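Local coordinates for protein phosphonate monoester hydrolase (PDB 4UPK) that belongs to the sulfatase family of the alkaline phosphatase clan, a group of enzymes with an alpha/beta fold, and assembles from four chains, at residues Ala235-Ile240 with Gly325-His330; Ser287-Phe292 with Asp303-Thr308; Asp464-Leu469 with Pro496-Asp501; Arg73-Val78 with Ile392-Thr397. All blocks are in the same frame, centred on the assembly; numbering follows the deposited sequence.

Contact 1: Ala235-Ile240 with Gly325-His330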
loop_
_atom_site.group_PDB
_atom_site.type_symbol
_atom_site.label_atom_id
_atom_site.label_comp_id
_atom_site.label_asym_id
_atom_site.label_seq_id
_atom_site.Cartn_x
_atom_site.Cartn_y
_atom_site.Cartn_z
ATOM N N ALA A 235 -19.881 -19.765 -5.911
ATOM C CA ALA A 235 -21.036 -19.136 -5.279
ATOM C C ALA A 235 -21.051 -19.487 -3.812
ATOM O O ALA A 235 -20.893 -20.664 -3.435
ATOM C CB ALA A 235 -22.334 -19.583 -5.943
ATOM N N HIS A 236 -21.209 -18.438 -2.984
ATOM C CA HIS A 236 -21.259 -18.531 -1.534
ATOM C C HIS A 236 -22.645 -18.083 -1.084
ATOM O O HIS A 236 -22.991 -16.911 -1.207
ATOM C CB HIS A 236 -20.114 -17.720 -0.864
ATOM C CG HIS A 236 -19.978 -17.977 0.606
ATOM N ND1 HIS A 236 -20.344 -19.195 1.170
ATOM C CD2 HIS A 236 -19.482 -17.182 1.584
ATOM C CE1 HIS A 236 -20.055 -19.100 2.453
ATOM N NE2 HIS A 236 -19.551 -17.904 2.753
ATOM N N LEU A 237 -23.452 -19.036 -0.597
ATOM C CA LEU A 237 -24.843 -18.819 -0.195
ATOM C C LEU A 237 -24.991 -19.089 1.319
ATOM O O LEU A 237 -24.613 -20.156 1.812
ATOM C CB LEU A 237 -25.760 -19.683 -1.092
ATOM C CG LEU A 237 -27.268 -19.815 -0.807
ATOM C CD1 LEU A 237 -28.046 -18.584 -1.246
ATOM C CD2 LEU A 237 -27.827 -21.023 -1.539
ATOM N N THR A 238 -25.475 -18.060 2.050
ATOM C CA THR A 238 -25.553 -18.003 3.507
ATOM C C THR A 238 -26.959 -17.746 4.059
ATOM O O THR A 238 -27.468 -16.617 4.026
ATOM C CB THR A 238 -24.552 -16.948 4.028
ATOM O OG1 THR A 238 -24.932 -15.683 3.492
ATOM C CG2 THR A 238 -23.089 -17.258 3.656
ATOM N N TYR A 239 -27.558 -18.798 4.608
ATOM C CA TYR A 239 -28.874 -18.753 5.228
ATOM C C TYR A 239 -28.722 -18.453 6.702
ATOM O O TYR A 239 -28.028 -19.181 7.407
ATOM C CB TYR A 239 -29.598 -20.102 5.073
ATOM C CG TYR A 239 -29.924 -20.478 3.648
ATOM C CD1 TYR A 239 -31.017 -19.918 2.995
ATOM C CD2 TYR A 239 -29.173 -21.439 2.967
ATOM C CE1 TYR A 239 -31.351 -20.286 1.693
ATOM C CE2 TYR A 239 -29.503 -21.826 1.667
ATOM C CZ TYR A 239 -30.600 -21.247 1.035
ATOM O OH TYR A 239 -30.979 -21.616 -0.229
ATOM N N ILE A 240 -29.377 -17.390 7.160
ATOM C CA ILE A 240 -29.398 -16.978 8.550
ATOM C C ILE A 240 -30.200 -17.950 9.393
ATOM O O ILE A 240 -29.760 -18.322 10.469
ATOM C CB ILE A 240 -29.856 -15.485 8.713
ATOM C CG1 ILE A 240 -29.638 -14.966 10.166
ATOM C CG2 ILE A 240 -31.283 -15.230 8.213
ATOM C CD1 ILE A 240 -28.118 -14.949 10.602
ATOM N N GLY A 325 -33.036 -27.941 -1.539
ATOM C CA GLY A 325 -33.472 -28.902 -2.554
ATOM C C GLY A 325 -33.639 -28.266 -3.927
ATOM O O GLY A 325 -33.308 -28.876 -4.942
ATOM N N ARG A 326 -34.105 -27.012 -3.966
ATOM C CA ARG A 326 -34.271 -26.212 -5.187
ATOM C C ARG A 326 -32.914 -25.857 -5.788
ATOM O O ARG A 326 -32.808 -25.788 -7.004
ATOM C CB ARG A 326 -35.040 -24.916 -4.893
ATOM C CG ARG A 326 -36.499 -25.078 -4.496
ATOM C CD ARG A 326 -37.022 -23.744 -3.975
ATOM N NE ARG A 326 -37.163 -22.773 -5.059
ATOM C CZ ARG A 326 -37.156 -21.452 -4.915
ATOM N NH1 ARG A 326 -36.993 -20.905 -3.717
ATOM N NH2 ARG A 326 -37.316 -20.666 -5.970
ATOM N N VAL A 327 -31.900 -25.574 -4.933
ATOM C CA VAL A 327 -30.516 -25.250 -5.320
ATOM C C VAL A 327 -29.876 -26.501 -5.969
ATOM O O VAL A 327 -29.278 -26.399 -7.037
ATOM C CB VAL A 327 -29.685 -24.694 -4.129
ATOM C CG1 VAL A 327 -28.227 -24.469 -4.531
ATOM C CG2 VAL A 327 -30.296 -23.399 -3.586
ATOM N N ILE A 328 -30.050 -27.680 -5.332
ATOM C CA ILE A 328 -29.576 -28.974 -5.843
ATOM C C ILE A 328 -30.264 -29.289 -7.171
ATOM O O ILE A 328 -29.571 -29.647 -8.113
ATOM C CB ILE A 328 -29.749 -30.133 -4.792
ATOM C CG1 ILE A 328 -28.943 -29.888 -3.477
ATOM C CG2 ILE A 328 -29.456 -31.519 -5.405
ATOM C CD1 ILE A 328 -27.368 -29.641 -3.626
ATOM N N ALA A 329 -31.622 -29.146 -7.247
ATOM C CA ALA A 329 -32.423 -29.391 -8.453
ATOM C C ALA A 329 -31.927 -28.559 -9.629
ATOM O O ALA A 329 -31.848 -29.088 -10.736
ATOM C CB ALA A 329 -33.908 -29.119 -8.198
ATOM N N HIS A 330 -31.547 -27.287 -9.388
ATOM C CA HIS A 330 -30.978 -26.392 -10.399
ATOM C C HIS A 330 -29.685 -26.971 -10.988
ATOM O O HIS A 330 -29.484 -26.883 -12.196
ATOM C CB HIS A 330 -30.685 -24.998 -9.797
ATOM C CG HIS A 330 -29.948 -24.086 -10.733
ATOM N ND1 HIS A 330 -30.570 -23.526 -11.845
ATOM C CD2 HIS A 330 -28.646 -23.711 -10.722
ATOM C CE1 HIS A 330 -29.635 -22.822 -12.463
ATOM N NE2 HIS A 330 -28.462 -22.896 -11.825
#
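Tyr-239 OH, the one polar atom at this contact, has both a hydrogen-bond partner and a methyl neighbour. It bonds to the hydroxyl of Thr-218 on helix 213-224, and CG2 of Val-327 approaches it to 3.9 Å. The same methyl meets Leu-237 CD2 at 4.0 Å. Because Leu-237 CD2 and Tyr-239 OH are themselves 3.5 Å apart, the three atoms form a nearly equilateral triangle, and one valine branch fills the angle between two strand side chains.

The torsions explain the choice of branch. In Val-327, CG1 stands anti to the backbone N (chi1 176°), which leaves CG2 beside that N and directed at the strand. Leu-237 swings CG opposite its own N (chi1 172°) and meets the valine tip to tip. The tyrosine comes from the reverse direction, bringing its hydroxyl end rather than its ring to the valine methyl.

Leu-237 and Tyr-239 are two residues apart on strand 234-239, and both direct CB at helix 303-333. Leu-237 CA and Val-327 CA lie 10.0 Å apart, the usual spacing of a helix laid on a sheet. Val-327 also rests on Leu-37 of strand 35-41, a parallel neighbour in the sheet, and on Phe-221 of helix 213-224. This is helix-on-sheet packing in an alpha/beta fold.

No hydrogen bond crosses between the two segments. The chemistry implies an apolar joint, in which the buried phenol hydroxyl is satisfied by the threonine of a third element while its flank rests against hydrocarbon.

Contact 2: Ser287-Phe292 with Asp303-Thr308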
loop_
_atom_site.group_PDB
_atom_site.type_symbol
_atom_site.label_atom_id
_atom_site.label_comp_id
_atom_site.label_asym_id
_atom_site.label_seq_id
_atom_site.Cartn_x
_atom_site.Cartn_y
_atom_site.Cartn_z
ATOM N N SER A 287 -28.025 -14.999 27.366
ATOM C CA SER A 287 -29.183 -15.185 26.468
ATOM C C SER A 287 -30.324 -15.853 27.218
ATOM O O SER A 287 -30.106 -16.490 28.251
ATOM C CB SER A 287 -28.811 -16.027 25.249
ATOM O OG SER A 287 -27.932 -15.340 24.372
ATOM N N SER A 288 -31.550 -15.703 26.699
ATOM C CA SER A 288 -32.761 -16.267 27.308
ATOM C C SER A 288 -33.850 -16.410 26.241
ATOM O O SER A 288 -33.722 -15.801 25.174
ATOM C CB SER A 288 -33.258 -15.375 28.462
ATOM O OG SER A 288 -33.711 -14.102 28.032
ATOM N N PRO A 289 -34.939 -17.179 26.501
ATOM C CA PRO A 289 -36.033 -17.244 25.518
ATOM C C PRO A 289 -36.553 -15.850 25.122
ATOM O O PRO A 289 -36.771 -15.606 23.931
ATOM C CB PRO A 289 -37.093 -18.080 26.240
ATOM C CG PRO A 289 -36.342 -18.888 27.221
ATOM C CD PRO A 289 -35.245 -17.996 27.691
ATOM N N ALA A 290 -36.663 -14.908 26.116
ATOM C CA ALA A 290 -37.096 -13.504 25.947
ATOM C C ALA A 290 -36.208 -12.708 24.978
ATOM O O ALA A 290 -36.710 -11.785 24.323
ATOM C CB ALA A 290 -37.157 -12.794 27.290
ATOM N N SER A 291 -34.907 -13.051 24.872
ATOM C CA SER A 291 -33.996 -12.361 23.951
ATOM C C SER A 291 -33.932 -13.034 22.565
ATOM O O SER A 291 -33.351 -12.472 21.646
ATOM C CB SER A 291 -32.601 -12.212 24.568
ATOM O OG SER A 291 -31.919 -13.455 24.659
ATOM N N PHE A 292 -34.534 -14.224 22.421
ATOM C CA PHE A 292 -34.549 -15.034 21.193
ATOM C C PHE A 292 -35.793 -14.851 20.301
ATOM O O PHE A 292 -35.922 -15.537 19.281
ATOM C CB PHE A 292 -34.365 -16.520 21.554
ATOM C CG PHE A 292 -32.976 -17.054 21.344
ATOM C CD1 PHE A 292 -31.879 -16.432 21.925
ATOM C CD2 PHE A 292 -32.763 -18.194 20.576
ATOM C CE1 PHE A 292 -30.591 -16.915 21.709
ATOM C CE2 PHE A 292 -31.474 -18.683 20.371
ATOM C CZ PHE A 292 -30.399 -18.036 20.929
ATOM N N ASP A 303 -41.204 -24.579 30.598
ATOM C CA ASP A 303 -41.025 -25.715 29.699
ATOM C C ASP A 303 -41.870 -25.523 28.442
ATOM O O ASP A 303 -41.428 -25.905 27.372
ATOM C CB ASP A 303 -41.377 -27.037 30.403
ATOM C CG ASP A 303 -40.303 -27.562 31.353
ATOM O OD1 ASP A 303 -39.218 -26.953 31.423
ATOM O OD2 ASP A 303 -40.528 -28.612 31.982
ATOM N N GLU A 304 -43.052 -24.891 28.560
ATOM C CA GLU A 304 -43.947 -24.583 27.428
ATOM C C GLU A 304 -43.265 -23.596 26.476
ATOM O O GLU A 304 -43.288 -23.809 25.267
ATOM C CB GLU A 304 -45.292 -24.017 27.908
ATOM C CG GLU A 304 -46.340 -23.941 26.806
ATOM C CD GLU A 304 -47.675 -23.308 27.159
ATOM O OE1 GLU A 304 -48.049 -23.298 28.354
ATOM O OE2 GLU A 304 -48.375 -22.863 26.222
ATOM N N THR A 305 -42.647 -22.537 27.031
ATOM C CA THR A 305 -41.910 -21.526 26.285
ATOM C C THR A 305 -40.697 -22.158 25.567
ATOM O O THR A 305 -40.580 -22.023 24.348
ATOM C CB THR A 305 -41.501 -20.397 27.238
ATOM O OG1 THR A 305 -42.662 -19.667 27.616
ATOM C CG2 THR A 305 -40.435 -19.465 26.660
ATOM N N ILE A 306 -39.824 -22.843 26.328
ATOM C CA ILE A 306 -38.605 -23.491 25.834
ATOM C C ILE A 306 -38.889 -24.438 24.670
ATOM O O ILE A 306 -38.228 -24.333 23.632
ATOM C CB ILE A 306 -37.802 -24.136 27.012
ATOM C CG1 ILE A 306 -37.189 -23.040 27.923
ATOM C CG2 ILE A 306 -36.714 -25.099 26.526
ATOM C CD1 ILE A 306 -37.006 -23.475 29.404
ATOM N N GLN A 307 -39.913 -25.302 24.809
ATOM C CA GLN A 307 -40.309 -26.273 23.781
ATOM C C GLN A 307 -40.891 -25.628 22.510
ATOM O O GLN A 307 -40.711 -26.155 21.409
ATOM C CB GLN A 307 -41.222 -27.364 24.366
ATOM C CG GLN A 307 -40.558 -28.230 25.447
ATOM C CD GLN A 307 -39.399 -29.056 24.961
ATOM O OE1 GLN A 307 -38.259 -28.604 24.916
ATOM N NE2 GLN A 307 -39.651 -30.305 24.629
ATOM N N THR A 308 -41.554 -24.472 22.670
ATOM C CA THR A 308 -42.151 -23.707 21.575
ATOM C C THR A 308 -41.062 -23.121 20.689
ATOM O O THR A 308 -41.114 -23.297 19.472
ATOM C CB THR A 308 -43.188 -22.699 22.110
ATOM O OG1 THR A 308 -44.178 -23.420 22.850
ATOM C CG2 THR A 308 -43.863 -21.928 21.010
#
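Pro-289 packs against Thr-305 and Ile-306 on the first turns of helix 303-333. A 3-10 turn in the long connection between helices 280-286 and 303-333 carries the proline and folds back on the helix it leads into. The backbones come close, with Pro-289 CA and Ile-306 CA 6.8 Å apart.

The proline ring can be followed atom by atom. Its CB points at the helix and meets Thr-305 CG2 at 3.6 Å. One atom further, CG stands 4.2 Å from the same Thr-305 CG2 and 4.3 Å from Ile-306 CG1, so the tip of the ring rests on both helix residues. The proline and threonine side chains cross at about a right angle. Thr-305 offers its methyl because chi1 of -70° sets CG2 opposite the backbone N; the hydroxyl, on the other branch, bonds instead to Thr-302 OG1 and Glu-300 O. The threonine is therefore split between an apolar side facing the loop and a polar side serving the residues just before the helix.

The turn carrying the proline is closed by Ser-288 O, which accepts from Ser-291 N at 3.0 Å and also from Ser-291 OG at 3.0 Å. The hydroxyl lies in the carbonyl plane on a lone pair, at a C=O...O angle of 127°. Phe-292 meets Trp-358 edge-to-face. On the helix, Glu-304 O is likewise doubly held: Thr-308 N and Thr-308 OG1 reach it from opposite faces of its plane, the hydroxyl at 2.6 Å.

Contact 3: Asp464-Leu469 with Pro496-Asp501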
loop_
_atom_site.group_PDB
_atom_site.type_symbol
_atom_site.label_atom_id
_atom_site.label_comp_id
_atom_site.label_asym_id
_atom_site.label_seq_id
_atom_site.Cartn_x
_atom_site.Cartn_y
_atom_site.Cartn_z
ATOM N N ASP A 464 -10.452 -34.139 23.443
ATOM C CA ASP A 464 -9.702 -35.376 23.353
ATOM C C ASP A 464 -10.754 -36.502 23.214
ATOM O O ASP A 464 -11.946 -36.256 23.431
ATOM C CB ASP A 464 -8.850 -35.463 24.646
ATOM C CG ASP A 464 -8.223 -36.779 25.007
ATOM O OD1 ASP A 464 -7.268 -37.182 24.327
ATOM O OD2 ASP A 464 -8.629 -37.361 26.022
ATOM N N ALA A 465 -10.330 -37.711 22.817
ATOM C CA ALA A 465 -11.220 -38.877 22.653
ATOM C C ALA A 465 -12.063 -39.190 23.924
ATOM O O ALA A 465 -13.226 -39.599 23.820
ATOM C CB ALA A 465 -10.402 -40.099 22.256
ATOM N N ARG A 466 -11.457 -38.974 25.115
ATOM C CA ARG A 466 -12.065 -39.197 26.419
ATOM C C ARG A 466 -12.449 -37.882 27.150
ATOM O O ARG A 466 -13.534 -37.785 27.713
ATOM C CB ARG A 466 -11.125 -40.042 27.302
ATOM C CG ARG A 466 -11.726 -40.328 28.673
ATOM C CD ARG A 466 -10.882 -41.221 29.517
ATOM N NE ARG A 466 -11.418 -41.264 30.872
ATOM C CZ ARG A 466 -10.718 -41.595 31.945
ATOM N NH1 ARG A 466 -9.439 -41.915 31.838
ATOM N NH2 ARG A 466 -11.284 -41.583 33.137
ATOM N N PHE A 467 -11.544 -36.908 27.182
ATOM C CA PHE A 467 -11.799 -35.679 27.917
ATOM C C PHE A 467 -12.011 -34.435 27.094
ATOM O O PHE A 467 -11.626 -34.362 25.923
ATOM C CB PHE A 467 -10.654 -35.414 28.902
ATOM C CG PHE A 467 -10.421 -36.430 29.999
ATOM C CD1 PHE A 467 -11.118 -36.355 31.198
ATOM C CD2 PHE A 467 -9.437 -37.403 29.871
ATOM C CE1 PHE A 467 -10.867 -37.263 32.237
ATOM C CE2 PHE A 467 -9.185 -38.307 30.912
ATOM C CZ PHE A 467 -9.923 -38.245 32.078
ATOM N N THR A 468 -12.617 -33.426 27.743
ATOM C CA THR A 468 -12.764 -32.064 27.241
ATOM C C THR A 468 -12.204 -31.180 28.340
ATOM O O THR A 468 -12.621 -31.277 29.493
ATOM C CB THR A 468 -14.196 -31.701 26.822
ATOM O OG1 THR A 468 -14.582 -32.533 25.737
ATOM C CG2 THR A 468 -14.326 -30.228 26.397
ATOM N N LEU A 469 -11.220 -30.379 27.983
ATOM C CA LEU A 469 -10.557 -29.448 28.875
ATOM C C LEU A 469 -10.916 -28.008 28.456
ATOM O O LEU A 469 -10.899 -27.687 27.265
ATOM C CB LEU A 469 -9.020 -29.666 28.824
ATOM C CG LEU A 469 -8.146 -28.578 29.482
ATOM C CD1 LEU A 469 -8.095 -28.721 30.999
ATOM C CD2 LEU A 469 -6.797 -28.599 28.921
ATOM N N PRO A 496 -8.985 -34.884 42.833
ATOM C CA PRO A 496 -7.554 -35.275 42.838
ATOM C C PRO A 496 -7.214 -36.477 41.950
ATOM O O PRO A 496 -6.092 -36.580 41.451
ATOM C CB PRO A 496 -7.261 -35.569 44.326
ATOM C CG PRO A 496 -8.339 -34.875 45.067
ATOM C CD PRO A 496 -9.551 -34.911 44.197
ATOM N N ALA A 497 -8.199 -37.365 41.733
ATOM C CA ALA A 497 -8.077 -38.555 40.906
ATOM C C ALA A 497 -7.861 -38.210 39.412
ATOM O O ALA A 497 -7.415 -39.077 38.656
ATOM C CB ALA A 497 -9.311 -39.440 41.089
ATOM N N HIS A 498 -8.184 -36.950 38.999
ATOM C CA HIS A 498 -8.035 -36.444 37.631
ATOM C C HIS A 498 -6.919 -35.399 37.454
ATOM O O HIS A 498 -6.800 -34.816 36.383
ATOM C CB HIS A 498 -9.375 -35.905 37.104
ATOM C CG HIS A 498 -10.416 -36.960 36.865
ATOM N ND1 HIS A 498 -10.277 -37.903 35.859
ATOM C CD2 HIS A 498 -11.574 -37.193 37.520
ATOM C CE1 HIS A 498 -11.357 -38.668 35.928
ATOM N NE2 HIS A 498 -12.167 -38.278 36.909
ATOM N N ALA A 499 -6.082 -35.187 38.480
ATOM C CA ALA A 499 -4.974 -34.216 38.453
ATOM C C ALA A 499 -3.921 -34.509 37.357
ATOM O O ALA A 499 -3.465 -33.581 36.692
ATOM C CB ALA A 499 -4.324 -34.101 39.831
ATOM N N ALA A 500 -3.577 -35.791 37.148
ATOM C CA ALA A 500 -2.638 -36.217 36.113
ATOM C C ALA A 500 -3.228 -36.051 34.702
ATOM O O ALA A 500 -2.488 -35.668 33.796
ATOM C CB ALA A 500 -2.196 -37.654 36.353
ATOM N N ASP A 501 -4.561 -36.304 34.516
ATOM C CA ASP A 501 -5.242 -36.127 33.229
ATOM C C ASP A 501 -5.287 -34.658 32.885
ATOM O O ASP A 501 -4.997 -34.292 31.745
ATOM C CB ASP A 501 -6.660 -36.702 33.245
ATOM C CG ASP A 501 -6.770 -38.188 33.527
ATOM O OD1 ASP A 501 -6.098 -38.980 32.829
ATOM O OD2 ASP A 501 -7.621 -38.565 34.349
#
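Arg-466 and Phe-467, which meet His-498 and Asp-501, lie in a turn that Asp-464 closes. Its OD2 takes the N-H of Phe-467 at 3.2 Å, an Asx motif, while Asp-464 N donates to Phe-467 O at 2.8 Å. Arg-466 then runs extended, with CG anti to its N (chi1 -179°), and brings NH2 to 4.0 Å from His-498 CE1; its NE forms a salt bridge with Asp-482. Phe-467 CZ lies over the centre of one guanidinium face, 3.4 Å above its plane.

Phe-467 is the buried centre of the contact. Arg-466 CG lies over one ring face, and Asp-501 CB sits over the other, 4.2 Å from the ring centroid in an off-centre CH-pi contact. Asp-501 OD2 comes to 3.2 Å from Phe-467 CZ, carboxylate and ring planes 38° apart. His-498 ND1 reaches the rim, near the phenyl plane. A hydrogen bond from His-498 ND1 to Asp-501 OD2 (3.1 Å, 161°) ties these two partners together, and Asp-501 OD1 is held by Arg-504.

Further on, Leu-469 packs on Leu-502. The arrangement is typical of the smaller C-terminal part of sulfatases, where a helix, here 499-515, lies against a four-stranded antiparallel sheet.

Contact 4: Arg73-Val78 with Ile392-Thr397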
loop_
_atom_site.group_PDB
_atom_site.type_symbol
_atom_site.label_atom_id
_atom_site.label_comp_id
_atom_site.label_asym_id
_atom_site.label_seq_id
_atom_site.Cartn_x
_atom_site.Cartn_y
_atom_site.Cartn_z
ATOM N N ARG A 73 -18.788 -36.410 10.986
ATOM C CA ARG A 73 -19.475 -36.530 12.281
ATOM C C ARG A 73 -18.829 -35.890 13.525
ATOM O O ARG A 73 -19.526 -35.721 14.544
ATOM C CB ARG A 73 -19.877 -37.993 12.558
ATOM C CG ARG A 73 -20.853 -38.533 11.525
ATOM C CD ARG A 73 -22.324 -38.185 11.779
ATOM N NE ARG A 73 -23.127 -38.341 10.558
ATOM C CZ ARG A 73 -23.637 -39.495 10.136
ATOM N NH1 ARG A 73 -23.451 -40.607 10.834
ATOM N NH2 ARG A 73 -24.321 -39.547 9.007
ATOM N N ARG A 74 -17.516 -35.551 13.458
ATOM C CA ARG A 74 -16.805 -34.945 14.587
ATOM C C ARG A 74 -16.251 -33.580 14.165
ATOM O O ARG A 74 -15.078 -33.280 14.389
ATOM C CB ARG A 74 -15.703 -35.902 15.102
ATOM C CG ARG A 74 -15.589 -35.924 16.618
ATOM C CD ARG A 74 -14.808 -37.124 17.125
ATOM N NE ARG A 74 -14.888 -37.259 18.586
ATOM C CZ ARG A 74 -13.857 -37.120 19.422
ATOM N NH1 ARG A 74 -12.642 -36.847 18.955
ATOM N NH2 ARG A 74 -14.032 -37.260 20.732
ATOM N N HIS A 75 -17.118 -32.756 13.542
ATOM C CA HIS A 75 -16.787 -31.436 13.017
ATOM C C HIS A 75 -17.167 -30.324 13.986
ATOM O O HIS A 75 -18.323 -30.213 14.402
ATOM C CB HIS A 75 -17.426 -31.221 11.640
ATOM C CG HIS A 75 -16.922 -30.008 10.931
ATOM N ND1 HIS A 75 -15.654 -29.971 10.378
ATOM C CD2 HIS A 75 -17.520 -28.814 10.728
ATOM C CE1 HIS A 75 -15.530 -28.768 9.840
ATOM N NE2 HIS A 75 -16.621 -28.034 10.032
ATOM N N TYR A 76 -16.175 -29.484 14.335
ATOM C CA TYR A 76 -16.354 -28.425 15.318
ATOM C C TYR A 76 -15.890 -27.081 14.839
ATOM O O TYR A 76 -14.865 -26.979 14.176
ATOM C CB TYR A 76 -15.622 -28.800 16.633
ATOM C CG TYR A 76 -16.211 -30.008 17.326
ATOM C CD1 TYR A 76 -15.866 -31.301 16.936
ATOM C CD2 TYR A 76 -17.130 -29.867 18.363
ATOM C CE1 TYR A 76 -16.494 -32.420 17.491
ATOM C CE2 TYR A 76 -17.724 -30.986 18.960
ATOM C CZ TYR A 76 -17.396 -32.260 18.519
ATOM O OH TYR A 76 -17.948 -33.386 19.088
ATOM N N SER A 77 -16.645 -26.033 15.206
ATOM C CA SER A 77 -16.262 -24.646 14.948
ATOM C C SER A 77 -15.019 -24.371 15.848
ATOM O O SER A 77 -14.999 -24.842 16.986
ATOM C CB SER A 77 -17.408 -23.712 15.326
ATOM O OG SER A 77 -17.017 -22.371 15.093
ATOM N N VAL A 78 -13.979 -23.676 15.342
ATOM C CA VAL A 78 -12.773 -23.385 16.130
ATOM C C VAL A 78 -12.935 -22.127 16.973
ATOM O O VAL A 78 -12.076 -21.811 17.802
ATOM C CB VAL A 78 -11.444 -23.386 15.319
ATOM C CG1 VAL A 78 -11.316 -24.634 14.464
ATOM C CG2 VAL A 78 -11.290 -22.116 14.474
ATOM N N ILE A 392 -11.709 -24.643 10.105
ATOM C CA ILE A 392 -10.547 -24.104 9.393
ATOM C C ILE A 392 -10.055 -25.017 8.263
ATOM O O ILE A 392 -9.250 -24.588 7.449
ATOM C CB ILE A 392 -9.423 -23.743 10.397
ATOM C CG1 ILE A 392 -8.961 -24.982 11.211
ATOM C CG2 ILE A 392 -9.864 -22.582 11.288
ATOM C CD1 ILE A 392 -7.620 -24.834 11.880
ATOM N N ASP A 393 -10.564 -26.269 8.206
ATOM C CA ASP A 393 -10.229 -27.265 7.183
ATOM C C ASP A 393 -10.992 -27.061 5.867
ATOM O O ASP A 393 -10.678 -27.711 4.873
ATOM C CB ASP A 393 -10.515 -28.683 7.715
ATOM C CG ASP A 393 -9.718 -29.113 8.928
ATOM O OD1 ASP A 393 -8.672 -28.463 9.228
ATOM O OD2 ASP A 393 -10.124 -30.096 9.577
ATOM N N LEU A 394 -11.985 -26.163 5.850
ATOM C CA LEU A 394 -12.810 -25.948 4.661
ATOM C C LEU A 394 -12.102 -25.170 3.546
ATOM O O LEU A 394 -12.045 -25.656 2.415
ATOM C CB LEU A 394 -14.167 -25.352 5.056
ATOM C CG LEU A 394 -15.298 -26.332 5.419
ATOM C CD1 LEU A 394 -14.931 -27.259 6.557
ATOM C CD2 LEU A 394 -16.528 -25.572 5.830
ATOM N N MET A 395 -11.521 -23.996 3.870
ATOM C CA MET A 395 -10.761 -23.176 2.918
ATOM C C MET A 395 -9.653 -24.018 2.217
ATOM O O MET A 395 -9.648 -24.041 0.987
ATOM C CB MET A 395 -10.199 -21.875 3.574
ATOM C CG MET A 395 -8.951 -21.334 2.889
ATOM S SD MET A 395 -8.584 -19.663 3.382
ATOM C CE MET A 395 -7.341 -19.211 2.195
ATOM N N PRO A 396 -8.752 -24.746 2.947
ATOM C CA PRO A 396 -7.721 -25.538 2.250
ATOM C C PRO A 396 -8.261 -26.678 1.387
ATOM O O PRO A 396 -7.624 -27.023 0.394
ATOM C CB PRO A 396 -6.811 -26.027 3.388
ATOM C CG PRO A 396 -7.666 -26.009 4.586
ATOM C CD PRO A 396 -8.573 -24.830 4.414
ATOM N N THR A 397 -9.448 -27.229 1.715
ATOM C CA THR A 397 -10.090 -28.279 0.923
ATOM C C THR A 397 -10.474 -27.734 -0.477
ATOM O O THR A 397 -10.195 -28.378 -1.493
ATOM C CB THR A 397 -11.281 -28.854 1.675
ATOM O OG1 THR A 397 -10.866 -29.301 2.964
ATOM C CG2 THR A 397 -11.956 -30.006 0.924
#
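Ile-392 and Val-78 lose the most surface here, and they meet methyl to methyl: Val-78 CG2 stands 3.5 Å from Ile-392 CG2, a close apolar approach. The second valine branch adds a looser touch, with Val-78 CG1 4.0 Å from Ile-392 CG1. The side chains cross at about a right angle. In Ile-392 a chi1 of 60° places CG1 between the backbone N and the carbonyl carbon, which leaves CG2 beside the N and facing the valine. The backbones are also near, Val-78 CA lying 7.1 Å from Ile-392 CA.

His-75, the third main contributor, works differently. Its CB does not point at the other segment, but with CG anti to the backbone N (chi1 -169°) the ring end reaches across. CE1 comes to 3.7 Å from Leu-394 CD1, and NE2 of the same ring to 3.9 Å from that methyl. ND1 is engaged elsewhere by Thr-389 OG1, a bond that limits rotation of the ring while CE1 and NE2 are the ring atoms nearest the leucine methyl.

A polar link runs alongside: Val-78 N is hydrogen-bonded to Ser-391 OG. Strand 70-76 pairs in parallel with strand 388-390, and the contact lies at the C-terminal ends of these two paired strands. Helix 82-91 contributes Ser-88 against Val-78 and Ile-392, strand 340-346 presents Val-343 and Thr-345 to Leu-394, and Leu-394 belongs to helix 394-402.

In the fold
Contacts 1, 2 and 4 are buried and lie within the sulfatase domain, whereas contact 3 is only partly buried, with its centre about 27 Å from the chain centre. Contacts 1 and 2 use the two ends of helix 303-333, their centres about 29 Å apart. Contacts 1 and 4 reach the same mixed sheet, and contact 4 is the nearest to the middle of the chain, at about 11 Å between centres. Chemistry follows place: aliphatic groups dominate the three buried contacts, while contact 3 mixes charged groups with aromatic rings. Contacts 3 and 4 touch through Arg-74, whose NH2 packs 3.6 Å from Asp-464 O, linking strand 70-76 of the large sheet to the turn between two strands of the antiparallel one.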